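Local coordinates for protein chorismate mutase (Paraburkholderia phymatum, PDB 5TS9) that probably catalyses the rearrangement of chorismate to prephenate, as expected for an all-helical chorismate mutase of type II, at residues Ala29-Leu34 with Pro102-Ala107. Numbering follows the deposited sequence.
Sequences ADQVAL and PRQSLA
Gln31 reaches from helix 16-39 into the extended chain that leads from helix 67-95 up to helix 106-128, and its amide bonds to that backbone with both ends. Its CB points at the loop and the chain bends about its CB-CG bond (chi2 -80°), which turns the amide along the strand-like run of Pro102 to Gln104. CG rests against the Gln104 amide, with 3.9 Å to Gln104 CD. The Gln31 and Gln104 amides stack with their planes 14° apart. Gln31 CD, between its two bonds, is 3.7 Å from Gln104 N. At the tip, Gln31 NE2 donates to Pro102 O (2.8 Å), an almost straight bond close to the Gln31 amide plane. Gln31 OE1 accepts from Gln104 N at 2.8 Å, although that donor stands well above the carbonyl plane. Glutamine suits this place because one flat group offers a donor and an acceptor, matching a C=O and an N-H that straddle Arg103.

Arg103 crosses Leu34 at about a right angle. Leu34 CB touches Arg103 NE, while Leu34 CD2 lies over one guanidinium face, 3.9 Å from Arg103 NH1 and toward the rim. The guanidinium nitrogens have other partners: NH1 bonds to Thr101 O and Pro99 O, and NE forms a salt bridge with Asp38. Arginine thus combines a flat surface for leucine with NH1 donors for loop carbonyls and a charge for Asp38 on helix 16-39. Nearer the start of helix 106-128, where Ser105 is the N-cap, Val32 CG2 meets Leu106 CD2 at 4.1 Å, an apolar touch beside Ile110.

The contact therefore holds the loop against helix 16-39 by pairing side-chain amide with main chain. The two bonds from buried Gln31 satisfy backbone atoms in a loop without regular secondary structure and fix which way round the amide sits.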
loop_
_atom_site.group_PDB
_atom_site.type_symbol
_atom_site.label_atom_id
_atom_site.label_comp_id
_atom_site.label_asym_id
_atom_site.label_seq_id
_atom_site.Cartn_x
_atom_site.Cartn_y
_atom_site.Cartn_z
ATOM N N ALA A 29 -12.968 0.862 -2.958
ATOM C CA ALA A 29 -12.147 2.015 -2.569
ATOM C C ALA A 29 -12.568 3.296 -3.295
ATOM O O ALA A 29 -12.538 4.391 -2.712
ATOM C CB ALA A 29 -10.669 1.725 -2.837
ATOM N N ASP A 30 -12.952 3.185 -4.571
ATOM C CA ASP A 30 -13.379 4.373 -5.308
ATOM C C ASP A 30 -14.571 5.032 -4.630
ATOM O O ASP A 30 -14.607 6.256 -4.479
ATOM C CB ASP A 30 -13.732 4.018 -6.751
ATOM C CG ASP A 30 -12.574 3.391 -7.493
ATOM O OD1 ASP A 30 -11.723 2.757 -6.837
ATOM O OD2 ASP A 30 -12.516 3.529 -8.733
ATOM N N GLN A 31 -15.550 4.236 -4.190
ATOM C CA GLN A 31 -16.714 4.844 -3.556
ATOM C C GLN A 31 -16.435 5.239 -2.109
ATOM O O GLN A 31 -17.057 6.183 -1.610
ATOM C CB GLN A 31 -17.917 3.901 -3.627
ATOM C CG GLN A 31 -18.670 3.927 -4.963
ATOM C CD GLN A 31 -19.615 5.113 -5.056
ATOM O OE1 GLN A 31 -20.026 5.676 -4.036
ATOM N NE2 GLN A 31 -19.977 5.488 -6.273
ATOM N N VAL A 32 -15.548 4.533 -1.401
ATOM C CA VAL A 32 -15.233 4.992 -0.046
ATOM C C VAL A 32 -14.455 6.315 -0.098
ATOM O O VAL A 32 -14.701 7.230 0.702
ATOM C CB VAL A 32 -14.482 3.898 0.728
ATOM C CG1 VAL A 32 -13.888 4.483 2.016
ATOM C CG2 VAL A 32 -15.451 2.701 1.044
ATOM N N ALA A 33 -13.547 6.452 -1.065
ATOM C CA ALA A 33 -12.832 7.715 -1.269
ATOM C C ALA A 33 -13.800 8.873 -1.499
ATOM O O ALA A 33 -13.654 9.939 -0.898
ATOM C CB ALA A 33 -11.870 7.589 -2.451
ATOM N N LEU A 34 -14.788 8.681 -2.374
ATOM C CA LEU A 34 -15.798 9.721 -2.617
ATOM C C LEU A 34 -16.481 10.146 -1.328
ATOM O O LEU A 34 -16.664 11.345 -1.065
ATOM C CB LEU A 34 -16.848 9.209 -3.606
ATOM C CG LEU A 34 -16.438 8.962 -5.054
ATOM C CD1 LEU A 34 -17.594 8.288 -5.826
ATOM C CD2 LEU A 34 -16.001 10.281 -5.717
ATOM N N PRO A 102 -22.365 9.263 -8.766
ATOM C CA PRO A 102 -23.316 9.140 -7.650
ATOM C C PRO A 102 -22.741 8.306 -6.509
ATOM O O PRO A 102 -22.067 7.293 -6.717
ATOM C CB PRO A 102 -24.543 8.472 -8.294
ATOM C CG PRO A 102 -24.104 8.045 -9.694
ATOM C CD PRO A 102 -22.998 8.969 -10.065
ATOM N N ARG A 103 -22.978 8.775 -5.291
ATOM C CA ARG A 103 -22.448 8.112 -4.108
ATOM C C ARG A 103 -23.360 6.962 -3.699
ATOM O O ARG A 103 -24.587 7.085 -3.717
ATOM C CB ARG A 103 -22.321 9.100 -2.952
ATOM C CG ARG A 103 -20.992 9.836 -2.891
ATOM C CD ARG A 103 -20.705 10.619 -4.179
ATOM N NE ARG A 103 -19.827 11.753 -3.909
ATOM C CZ ARG A 103 -19.221 12.470 -4.847
ATOM N NH1 ARG A 103 -19.384 12.179 -6.129
ATOM N NH2 ARG A 103 -18.445 13.478 -4.499
ATOM N N GLN A 104 -22.752 5.842 -3.333
ATOM C CA GLN A 104 -23.475 4.680 -2.829
ATOM C C GLN A 104 -23.363 4.652 -1.307
ATOM O O GLN A 104 -22.269 4.852 -0.768
ATOM C CB GLN A 104 -22.896 3.400 -3.441
ATOM C CG GLN A 104 -23.060 3.312 -4.972
ATOM C CD GLN A 104 -22.148 2.261 -5.600
ATOM O OE1 GLN A 104 -21.668 1.360 -4.918
ATOM N NE2 GLN A 104 -21.886 2.392 -6.902
ATOM N N SER A 105 -24.480 4.406 -0.621
ATOM C CA SER A 105 -24.471 4.412 0.841
ATOM C C SER A 105 -23.405 3.463 1.389
ATOM O O SER A 105 -23.354 2.292 1.009
ATOM C CB SER A 105 -25.838 4.004 1.365
ATOM O OG SER A 105 -25.749 3.660 2.735
ATOM N N LEU A 106 -22.556 3.967 2.293
ATOM C CA LEU A 106 -21.517 3.111 2.864
ATOM C C LEU A 106 -22.126 1.963 3.665
ATOM O O LEU A 106 -21.713 0.812 3.524
ATOM C CB LEU A 106 -20.565 3.911 3.750
ATOM C CG LEU A 106 -19.655 4.956 3.119
ATOM C CD1 LEU A 106 -18.530 5.322 4.092
ATOM C CD2 LEU A 106 -19.104 4.480 1.777
ATOM N N ALA A 107 -23.110 2.259 4.515
ATOM C CA ALA A 107 -23.711 1.210 5.332
ATOM C C ALA A 107 -24.718 0.380 4.549
ATOM O O ALA A 107 -24.858 -0.821 4.812
ATOM C CB ALA A 107 -24.390 1.816 6.560
#